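Beta-d-glucoside glucohydrolase (Hypocrea jecorina, PDB 3ZZ1) probably catalyses the hydrolysis of terminal, non-reducing beta-D-glucosyl residues with release of beta-D-glucose, a step in cellulose degradation. Local coordinates at residues V222-Q226 with L227-G231; V233-W237 with N238-T242; R542-G546 with G547-F551. All coordinates share one frame; numbering follows the deposited sequence.

Contact 1 of 3, residues V222-Q226 with L227-G231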
ATOM      1  N   VAL A 222       2.068 -17.861 -14.163  1.00 12.72           N
ATOM      2  CA  VAL A 222       2.550 -17.314 -12.892  1.00 12.59           C
ATOM      3  C   VAL A 222       1.468 -17.267 -11.805  1.00 12.53           C
ATOM      4  O   VAL A 222       1.572 -17.968 -10.803  1.00 12.82           O
ATOM      5  CB  VAL A 222       3.217 -15.926 -13.056  1.00 12.71           C
ATOM      6  CG1 VAL A 222       3.778 -15.442 -11.722  1.00 12.34           C
ATOM      7  CG2 VAL A 222       4.324 -15.985 -14.098  1.00 12.66           C
ATOM      8  N   LEU A 223       0.440 -16.447 -12.004  1.00 12.44           N
ATOM      9  CA  LEU A 223      -0.574 -16.238 -10.970  1.00 12.31           C
ATOM     10  C   LEU A 223      -1.346 -17.512 -10.645  1.00 12.15           C
ATOM     11  O   LEU A 223      -1.466 -17.893  -9.485  1.00 12.07           O
ATOM     12  CB  LEU A 223      -1.537 -15.100 -11.351  1.00 12.02           C
ATOM     13  CG  LEU A 223      -2.694 -14.730 -10.407  1.00 11.73           C
ATOM     14  CD1 LEU A 223      -2.221 -14.385  -8.999  1.00 11.50           C
ATOM     15  CD2 LEU A 223      -3.496 -13.569 -10.986  1.00 10.56           C
ATOM     16  N   LYS A 224      -1.849 -18.177 -11.677  1.00 12.28           N
ATOM     17  CA  LYS A 224      -2.759 -19.293 -11.466  1.00 12.16           C
ATOM     18  C   LYS A 224      -2.061 -20.636 -11.264  1.00 12.23           C
ATOM     19  O   LYS A 224      -2.489 -21.429 -10.426  1.00 12.27           O
ATOM     20  CB  LYS A 224      -3.801 -19.366 -12.591  1.00 12.13           C
ATOM     21  CG  LYS A 224      -4.857 -18.270 -12.493  1.00 11.34           C
ATOM     22  CD  LYS A 224      -5.887 -18.360 -13.606  1.00 10.16           C
ATOM     23  CE  LYS A 224      -6.919 -17.249 -13.470  1.00  9.66           C
ATOM     24  NZ  LYS A 224      -8.010 -17.370 -14.473  1.00  9.56           N
ATOM     25  N   ASP A 225      -1.000 -20.886 -12.029  1.00 12.23           N
ATOM     26  CA  ASP A 225      -0.321 -22.179 -11.988  1.00 12.41           C
ATOM     27  C   ASP A 225       0.837 -22.220 -10.985  1.00 12.57           C
ATOM     28  O   ASP A 225       0.975 -23.181 -10.230  1.00 12.87           O
ATOM     29  CB  ASP A 225       0.152 -22.593 -13.388  1.00 12.28           C
ATOM     30  CG  ASP A 225      -1.002 -22.906 -14.333  1.00 12.02           C
ATOM     31  OD1 ASP A 225      -2.160 -22.957 -13.879  1.00 11.88           O
ATOM     32  OD2 ASP A 225      -0.747 -23.108 -15.536  1.00 11.77           O
ATOM     33  N   GLN A 226       1.659 -21.178 -10.975  1.00 12.54           N
ATOM     34  CA  GLN A 226       2.815 -21.143 -10.088  1.00 12.68           C
ATOM     35  C   GLN A 226       2.459 -20.671  -8.680  1.00 12.70           C
ATOM     36  O   GLN A 226       2.940 -21.241  -7.702  1.00 12.54           O
ATOM     37  CB  GLN A 226       3.943 -20.313 -10.696  1.00 12.80           C
ATOM     38  CG  GLN A 226       4.666 -21.048 -11.819  1.00 13.21           C
ATOM     39  CD  GLN A 226       5.647 -20.179 -12.576  1.00 14.39           C
ATOM     40  OE1 GLN A 226       6.445 -20.681 -13.368  1.00 15.48           O
ATOM     41  NE2 GLN A 226       5.596 -18.875 -12.341  1.00 13.96           N
ATOM     42  N   LEU A 227       1.612 -19.644  -8.581  1.00 12.55           N
ATOM     43  CA  LEU A 227       1.147 -19.151  -7.277  1.00 12.28           C
ATOM     44  C   LEU A 227      -0.096 -19.888  -6.772  1.00 12.13           C
ATOM     45  O   LEU A 227      -0.544 -19.654  -5.648  1.00 12.31           O
ATOM     46  CB  LEU A 227       0.893 -17.635  -7.304  1.00 12.28           C
ATOM     47  CG  LEU A 227       2.039 -16.660  -7.602  1.00 12.53           C
ATOM     48  CD1 LEU A 227       1.583 -15.233  -7.344  1.00 11.77           C
ATOM     49  CD2 LEU A 227       3.262 -16.980  -6.768  1.00 13.12           C
ATOM     50  N   GLY A 228      -0.650 -20.769  -7.604  1.00 11.91           N
ATOM     51  CA  GLY A 228      -1.809 -21.583  -7.230  1.00 11.50           C
ATOM     52  C   GLY A 228      -3.051 -20.801  -6.840  1.00 11.15           C
ATOM     53  O   GLY A 228      -3.784 -21.212  -5.951  1.00 11.14           O
ATOM     54  N   PHE A 229      -3.277 -19.674  -7.510  1.00 11.06           N
ATOM     55  CA  PHE A 229      -4.428 -18.801  -7.255  1.00 11.14           C
ATOM     56  C   PHE A 229      -5.732 -19.455  -7.727  1.00 11.16           C
ATOM     57  O   PHE A 229      -5.885 -19.738  -8.917  1.00 11.31           O
ATOM     58  CB  PHE A 229      -4.212 -17.447  -7.951  1.00 10.91           C
ATOM     59  CG  PHE A 229      -5.334 -16.462  -7.765  1.00 11.07           C
ATOM     60  CD1 PHE A 229      -5.774 -16.104  -6.488  1.00 10.78           C
ATOM     61  CD2 PHE A 229      -5.926 -15.855  -8.871  1.00 10.29           C
ATOM     62  CE1 PHE A 229      -6.798 -15.180  -6.326  1.00 10.38           C
ATOM     63  CE2 PHE A 229      -6.946 -14.931  -8.715  1.00  9.77           C
ATOM     64  CZ  PHE A 229      -7.382 -14.592  -7.441  1.00 10.56           C
ATOM     65  N   PRO A 230      -6.664 -19.711  -6.792  1.00 11.17           N
ATOM     66  CA  PRO A 230      -7.927 -20.348  -7.165  1.00 11.38           C
ATOM     67  C   PRO A 230      -9.056 -19.359  -7.463  1.00 11.47           C
ATOM     68  O   PRO A 230     -10.126 -19.776  -7.907  1.00 11.61           O
ATOM     69  CB  PRO A 230      -8.273 -21.191  -5.923  1.00 11.44           C
ATOM     70  CG  PRO A 230      -7.119 -20.956  -4.924  1.00 11.41           C
ATOM     71  CD  PRO A 230      -6.514 -19.658  -5.331  1.00 10.90           C
ATOM     72  N   GLY A 231      -8.819 -18.068  -7.222  1.00 11.50           N
ATOM     73  CA  GLY A 231      -9.835 -17.029  -7.451  1.00 11.42           C
ATOM     74  C   GLY A 231      -9.879 -16.491  -8.871  1.00 11.39           C
ATOM     75  O   GLY A 231      -9.338 -17.106  -9.794  1.00 11.03           O
TER
HETATM   76  O   HOH W   1      -5.104 -22.241 -10.291  1.00 11.40           O
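Leu223 and Phe229 lie side by side where helix 216-226 ends in a pi-type turn, within the beta-alpha-beta unit that leads to strand 232-235 in the TIM-barrel-like N-terminal domain. The last turn is wide: Leu227 N donates to Val222 O at 2.8 Å, nearly in line with the carbonyl, and Phe229 N reaches back six residues to Leu223 O at 3.2 Å, in the carbonyl plane on a lone pair. Between them Gly228 leaves the helical path with positive phi, a conformation glycine takes easily, and its CA lies 3.3 Å from Lys224 O in a CA-H...O contact. The tight side is apolar. With CG of both residues anti to the backbone N (chi1 179° in Leu223, 180° in Phe229), Leu223 CG comes within 3.8 Å of Phe229 CD2, while Leu223 CD1 packs more loosely against Leu227 CD1 at 4.2 Å; Leu227 also leans on Thr186 and Ala190 of helix 178-194. The looser side holds Asp225, Gln226 and Gly228, all partly exposed, and Asp225 OD1 turns back along the helix to Gln220. Lys224 is buried, its extended chain carrying NZ to the carbonyl of Gly250 and a salt bridge with Asp252. Beyond the turn the backbone folds over the aromatic ring, setting Gly231 N 3.5 Å above the centre of one face of Phe229.

Contact 2 of 3, residues V233-W237 with N238-T242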
ATOM      1  N   VAL A 233      -9.609 -13.359 -11.972  1.00 11.79           N
ATOM      2  CA  VAL A 233      -8.927 -12.174 -12.474  1.00 11.72           C
ATOM      3  C   VAL A 233      -9.927 -11.250 -13.161  1.00 11.89           C
ATOM      4  O   VAL A 233     -10.599 -11.644 -14.126  1.00 11.57           O
ATOM      5  CB  VAL A 233      -7.803 -12.533 -13.484  1.00 11.87           C
ATOM      6  CG1 VAL A 233      -7.129 -11.268 -14.018  1.00 11.65           C
ATOM      7  CG2 VAL A 233      -6.776 -13.479 -12.850  1.00 11.51           C
ATOM      8  N   MET A 234     -10.024 -10.026 -12.652  1.00 11.79           N
ATOM      9  CA  MET A 234     -10.812  -8.985 -13.290  1.00 11.83           C
ATOM     10  C   MET A 234      -9.864  -7.991 -13.946  1.00 11.83           C
ATOM     11  O   MET A 234      -8.690  -7.904 -13.575  1.00 11.66           O
ATOM     12  CB  MET A 234     -11.723  -8.282 -12.274  1.00 12.05           C
ATOM     13  CG  MET A 234     -11.029  -7.225 -11.400  1.00 11.78           C
ATOM     14  SD  MET A 234     -12.137  -6.449 -10.200  1.00 13.34           S
ATOM     15  CE  MET A 234     -12.384  -7.783  -9.032  1.00 12.24           C
ATOM     16  N   THR A 235     -10.374  -7.257 -14.927  1.00 11.70           N
ATOM     17  CA  THR A 235      -9.607  -6.206 -15.581  1.00 11.78           C
ATOM     18  C   THR A 235      -9.703  -4.941 -14.751  1.00 11.79           C
ATOM     19  O   THR A 235     -10.699  -4.724 -14.056  1.00 12.03           O
ATOM     20  CB  THR A 235     -10.158  -5.872 -16.996  1.00 11.50           C
ATOM     21  OG1 THR A 235     -11.515  -5.424 -16.888  1.00 11.58           O
ATOM     22  CG2 THR A 235     -10.103  -7.077 -17.916  1.00 11.82           C
ATOM     23  N   ASP A 236      -8.674  -4.101 -14.831  1.00 11.93           N
ATOM     24  CA  ASP A 236      -8.818  -2.709 -14.425  1.00 11.63           C
ATOM     25  C   ASP A 236      -9.836  -2.107 -15.401  1.00 11.94           C
ATOM     26  O   ASP A 236     -10.245  -2.775 -16.353  1.00 11.92           O
ATOM     27  CB  ASP A 236      -7.467  -1.986 -14.462  1.00 11.34           C
ATOM     28  CG  ASP A 236      -7.432  -0.748 -13.564  1.00 10.59           C
ATOM     29  OD1 ASP A 236      -8.488  -0.132 -13.316  1.00  9.40           O
ATOM     30  OD2 ASP A 236      -6.334  -0.378 -13.114  1.00 10.40           O
ATOM     31  N   TRP A 237     -10.274  -0.876 -15.163  1.00 12.21           N
ATOM     32  CA  TRP A 237     -11.457  -0.364 -15.858  1.00 12.42           C
ATOM     33  C   TRP A 237     -11.202  -0.032 -17.332  1.00 12.57           C
ATOM     34  O   TRP A 237     -10.537   0.950 -17.659  1.00 12.53           O
ATOM     35  CB  TRP A 237     -12.088   0.798 -15.072  1.00 12.40           C
ATOM     36  CG  TRP A 237     -13.289   0.382 -14.225  1.00 12.22           C
ATOM     37  CD1 TRP A 237     -14.509   0.996 -14.186  1.00 11.92           C
ATOM     38  CD2 TRP A 237     -13.382  -0.744 -13.332  1.00 12.12           C
ATOM     39  NE1 TRP A 237     -15.347   0.337 -13.319  1.00 12.37           N
ATOM     40  CE2 TRP A 237     -14.686  -0.736 -12.786  1.00 11.87           C
ATOM     41  CE3 TRP A 237     -12.493  -1.757 -12.942  1.00 11.92           C
ATOM     42  CZ2 TRP A 237     -15.121  -1.698 -11.869  1.00 11.70           C
ATOM     43  CZ3 TRP A 237     -12.927  -2.713 -12.026  1.00 12.00           C
ATOM     44  CH2 TRP A 237     -14.232  -2.678 -11.505  1.00 11.40           C
ATOM     45  N   ASN A 238     -11.752  -0.877 -18.207  1.00 12.84           N
ATOM     46  CA  ASN A 238     -11.500  -0.851 -19.659  1.00 13.00           C
ATOM     47  C   ASN A 238     -10.039  -1.181 -20.006  1.00 12.97           C
ATOM     48  O   ASN A 238      -9.467  -0.618 -20.939  1.00 13.14           O
ATOM     49  CB  ASN A 238     -11.954   0.474 -20.303  1.00 13.12           C
ATOM     50  CG  ASN A 238     -12.117   0.370 -21.826  1.00 13.99           C
ATOM     51  OD1 ASN A 238     -12.784  -0.530 -22.331  1.00 14.26           O
ATOM     52  ND2 ASN A 238     -11.507   1.302 -22.556  1.00 14.00           N
ATOM     53  N   ALA A 239      -9.448  -2.096 -19.238  1.00 12.78           N
ATOM     54  CA  ALA A 239      -8.094  -2.589 -19.495  1.00 12.73           C
ATOM     55  C   ALA A 239      -8.075  -3.845 -20.388  1.00 12.77           C
ATOM     56  O   ALA A 239      -7.011  -4.427 -20.633  1.00 12.95           O
ATOM     57  CB  ALA A 239      -7.371  -2.852 -18.174  1.00 12.46           C
ATOM     58  N   GLN A 240      -9.249  -4.253 -20.867  1.00 12.68           N
ATOM     59  CA  GLN A 240      -9.380  -5.388 -21.786  1.00 12.92           C
ATOM     60  C   GLN A 240      -9.255  -4.917 -23.237  1.00 12.81           C
ATOM     61  O   GLN A 240      -9.772  -3.856 -23.593  1.00 12.93           O
ATOM     62  CB  GLN A 240     -10.726  -6.085 -21.570  1.00 13.09           C
ATOM     63  CG  GLN A 240     -10.891  -7.427 -22.285  1.00 13.30           C
ATOM     64  CD  GLN A 240     -12.239  -8.066 -22.000  1.00 13.97           C
ATOM     65  OE1 GLN A 240     -13.176  -7.394 -21.569  1.00 15.76           O
ATOM     66  NE2 GLN A 240     -12.342  -9.368 -22.234  1.00 13.40           N
ATOM     67  N   HIS A 241      -8.582  -5.704 -24.072  1.00 12.61           N
ATOM     68  CA  HIS A 241      -8.357  -5.319 -25.467  1.00 12.50           C
ATOM     69  C   HIS A 241      -8.928  -6.291 -26.508  1.00 12.51           C
ATOM     70  O   HIS A 241      -9.284  -5.870 -27.609  1.00 12.18           O
ATOM     71  CB  HIS A 241      -6.869  -5.035 -25.718  1.00 12.51           C
ATOM     72  CG  HIS A 241      -6.352  -3.853 -24.959  1.00 12.13           C
ATOM     73  ND1 HIS A 241      -6.296  -2.587 -25.497  1.00 12.32           N
ATOM     74  CD2 HIS A 241      -5.896  -3.743 -23.689  1.00 12.33           C
ATOM     75  CE1 HIS A 241      -5.823  -1.746 -24.595  1.00 11.99           C
ATOM     76  NE2 HIS A 241      -5.567  -2.424 -23.490  1.00 12.39           N
ATOM     77  N   THR A 242      -9.024  -7.574 -26.160  1.00 12.47           N
ATOM     78  CA  THR A 242      -9.628  -8.568 -27.058  1.00 12.72           C
ATOM     79  C   THR A 242     -10.741  -9.373 -26.393  1.00 12.54           C
ATOM     80  O   THR A 242     -10.782  -9.507 -25.170  1.00 12.43           O
ATOM     81  CB  THR A 242      -8.599  -9.598 -27.579  1.00 12.71           C
ATOM     82  OG1 THR A 242      -8.039 -10.305 -26.462  1.00 13.41           O
ATOM     83  CG2 THR A 242      -7.494  -8.931 -28.406  1.00 12.69           C
TER
HETATM   84  O   HOH W   2     -12.199  -4.140 -19.217  1.00  6.01           O
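Asp236 to Ala239 form a type II beta turn, closed by Ala239 N donating to Asp236 O at 3.1 Å, while Asn238 takes the positive phi of the third turn position. The turn's first peptide is also held from the side chain: Asp236 CG stands anti to the backbone N (chi1 -158°), which brings OD1 2.7 Å from Trp237 N, met on the anti side of the carboxylate. Across the turn Asp236 CB touches Ala239 CB at 3.8 Å. One residue further out, the side chains of Thr235 and Gln240 cross at a slant, Thr235 CG2 touching Gln240 CB, again at 3.8 Å. Thr235 OG1 receives a bond from Met255 N and another from a water 2.7 Å away, which also accepts a weak, long bond from Gln240 N. The polar ends of Asn238 and Gln240 lead off to Asn264 and Ser254. The turn follows the C-terminal end of strand 232-235, the end at which TIM-barrel enzymes carry their active sites. Strand 199-202 runs parallel alongside, pairing with the backbones of Met234 and Asp236; Thr235 pairs with Met253, and helix 216-226 packs against Val233.

Contact 3 of 3, residues R542-G546 with G547-F551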
ATOM      1  N   ARG A 542      13.323   6.631 -13.275  1.00 16.43           N
ATOM      2  CA  ARG A 542      12.574   7.844 -13.605  1.00 16.70           C
ATOM      3  C   ARG A 542      11.256   7.451 -14.247  1.00 16.44           C
ATOM      4  O   ARG A 542      11.117   6.330 -14.745  1.00 16.38           O
ATOM      5  CB  ARG A 542      13.352   8.719 -14.599  1.00 16.92           C
ATOM      6  CG  ARG A 542      14.787   9.071 -14.212  1.00 18.40           C
ATOM      7  CD  ARG A 542      14.852  10.180 -13.179  1.00 20.14           C
ATOM      8  NE  ARG A 542      16.224  10.648 -12.986  1.00 22.35           N
ATOM      9  CZ  ARG A 542      17.091  10.120 -12.125  1.00 23.18           C
ATOM     10  NH1 ARG A 542      16.739   9.095 -11.362  1.00 23.96           N
ATOM     11  NH2 ARG A 542      18.317  10.618 -12.027  1.00 23.40           N
ATOM     12  N   ILE A 543      10.296   8.376 -14.248  1.00 16.03           N
ATOM     13  CA  ILE A 543       9.081   8.220 -15.048  1.00 15.92           C
ATOM     14  C   ILE A 543       9.479   8.182 -16.535  1.00 15.93           C
ATOM     15  O   ILE A 543      10.058   9.136 -17.057  1.00 15.65           O
ATOM     16  CB  ILE A 543       8.056   9.368 -14.783  1.00 15.84           C
ATOM     17  CG1 ILE A 543       7.643   9.431 -13.300  1.00 15.53           C
ATOM     18  CG2 ILE A 543       6.846   9.253 -15.705  1.00 15.74           C
ATOM     19  CD1 ILE A 543       7.028   8.157 -12.722  1.00 14.76           C
ATOM     20  N   VAL A 544       9.176   7.069 -17.199  1.00 16.01           N
ATOM     21  CA  VAL A 544       9.587   6.851 -18.591  1.00 16.23           C
ATOM     22  C   VAL A 544       8.616   7.515 -19.575  1.00 16.19           C
ATOM     23  O   VAL A 544       7.397   7.360 -19.457  1.00 16.09           O
ATOM     24  CB  VAL A 544       9.733   5.336 -18.905  1.00 16.33           C
ATOM     25  CG1 VAL A 544      10.186   5.112 -20.345  1.00 16.37           C
ATOM     26  CG2 VAL A 544      10.712   4.681 -17.931  1.00 16.34           C
ATOM     27  N   SER A 545       9.169   8.254 -20.537  1.00 16.14           N
ATOM     28  CA  SER A 545       8.372   8.948 -21.561  1.00 16.30           C
ATOM     29  C   SER A 545       8.148   8.127 -22.835  1.00 16.11           C
ATOM     30  O   SER A 545       7.225   8.412 -23.606  1.00 16.16           O
ATOM     31  CB  SER A 545       9.011  10.294 -21.920  1.00 16.42           C
ATOM     32  OG  SER A 545      10.276  10.101 -22.536  1.00 16.91           O
ATOM     33  N   GLY A 546       8.984   7.114 -23.048  1.00 16.01           N
ATOM     34  CA  GLY A 546       8.885   6.261 -24.234  1.00 15.93           C
ATOM     35  C   GLY A 546       7.910   5.104 -24.100  1.00 15.86           C
ATOM     36  O   GLY A 546       7.222   4.964 -23.081  1.00 15.83           O
ATOM     37  N   GLY A 547       7.864   4.262 -25.129  1.00 15.61           N
ATOM     38  CA  GLY A 547       6.959   3.113 -25.154  1.00 15.57           C
ATOM     39  C   GLY A 547       7.404   1.922 -24.315  1.00 15.53           C
ATOM     40  O   GLY A 547       6.637   0.972 -24.134  1.00 15.41           O
ATOM     41  N   SER A 548       8.632   1.965 -23.797  1.00 15.23           N
ATOM     42  CA  SER A 548       9.176   0.844 -23.027  1.00 15.56           C
ATOM     43  C   SER A 548       9.965   1.256 -21.787  1.00 15.22           C
ATOM     44  O   SER A 548      10.743   2.211 -21.820  1.00 15.38           O
ATOM     45  CB  SER A 548      10.071  -0.037 -23.909  1.00 15.43           C
ATOM     46  OG  SER A 548       9.325  -0.658 -24.940  1.00 17.16           O
ATOM     47  N   ASP A 549       9.753   0.517 -20.703  1.00 14.97           N
ATOM     48  CA  ASP A 549      10.634   0.559 -19.541  1.00 14.77           C
ATOM     49  C   ASP A 549      11.267  -0.812 -19.409  1.00 14.67           C
ATOM     50  O   ASP A 549      10.582  -1.795 -19.140  1.00 14.49           O
ATOM     51  CB  ASP A 549       9.870   0.913 -18.264  1.00 14.62           C
ATOM     52  CG  ASP A 549      10.772   0.986 -17.033  1.00 14.44           C
ATOM     53  OD1 ASP A 549      11.983   0.690 -17.135  1.00 14.74           O
ATOM     54  OD2 ASP A 549      10.264   1.345 -15.951  1.00 13.86           O
ATOM     55  N   SER A 550      12.580  -0.866 -19.598  1.00 14.68           N
ATOM     56  CA  SER A 550      13.298  -2.132 -19.607  1.00 14.75           C
ATOM     57  C   SER A 550      13.536  -2.687 -18.200  1.00 14.42           C
ATOM     58  O   SER A 550      14.023  -3.816 -18.050  1.00 14.21           O
ATOM     59  CB  SER A 550      14.623  -1.986 -20.366  1.00 14.84           C
ATOM     60  OG  SER A 550      15.431  -0.971 -19.790  1.00 15.79           O
ATOM     61  N   PHE A 551      13.175  -1.908 -17.175  1.00 13.90           N
ATOM     62  CA  PHE A 551      13.432  -2.283 -15.781  1.00 13.73           C
ATOM     63  C   PHE A 551      14.873  -2.771 -15.631  1.00 13.54           C
ATOM     64  O   PHE A 551      15.129  -3.788 -14.983  1.00 13.40           O
ATOM     65  CB  PHE A 551      12.463  -3.385 -15.311  1.00 13.57           C
ATOM     66  CG  PHE A 551      11.088  -2.891 -14.927  1.00 13.78           C
ATOM     67  CD1 PHE A 551      10.268  -2.252 -15.858  1.00 12.93           C
ATOM     68  CD2 PHE A 551      10.597  -3.113 -13.643  1.00 13.21           C
ATOM     69  CE1 PHE A 551       9.000  -1.810 -15.504  1.00 13.51           C
ATOM     70  CE2 PHE A 551       9.330  -2.682 -13.279  1.00 13.51           C
ATOM     71  CZ  PHE A 551       8.522  -2.028 -14.214  1.00 13.42           C
TER
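Val544 meets Ser548 and Asp549 without a single hydrogen bond crossing the bend: the chain reverses through Gly546 and Gly547, and Val544, pointing into the bend, lies against the carbonyl of Ser548 and the carboxylate of Asp549. Val544 CG1 comes 3.3 Å from Ser548 O, the other methyl, CG2, sits 3.8 Å from Asp549 CG, and the side chains of Val544 and Asp549 cross at about a right angle. Both glycines are exposed. The bend leads into strand 548-549, an outermost strand of a small mixed sheet, where it runs parallel to strand 173-174 and the backbone of Asp549 pairs with Ser173 and Asn175. An Asx turn begins on the last residue of the strand: with Asp549 CG anti to the backbone N (chi1 -179°), OD1 accepts from Phe551 N at 2.9 Å, a fairly straight bond (161°) that arrives from above the carboxylate plane. Asp549 OD2 forms a salt bridge with Lys119, whose ammonium also makes a cation-pi contact with Phe551. With an alanine in place of Asp549, Lys119 is likely to be left without its carboxylate mate and Phe551 N without its acceptor, leaving the turn freer to open. The Phe551 ring directs its edge at the backbone carbon, C, of Asp549.

Contacts 1, 2 and 3 follow one another along the chain. Contacts 1 and 2 belong to one beta-alpha-beta unit of the N-terminal domain: contact 1 is the exit of helix 216-226, contact 2 the exit of strand 232-235. Their centres are about 18 Å apart, yet they touch, Val233 CG2 lying 3.8 Å from Leu223 CD2. Contact 3 comes some 300 residues later, in the family 3 C-terminal domain sequence, its centre about 28 Å from that of contact 1 and about 22 Å from that of contact 2, and it touches neither. Its strand 548-549 nonetheless joins strand 173-174, a strand of the N-terminal domain sequence, so both parts of the chain share one sheet.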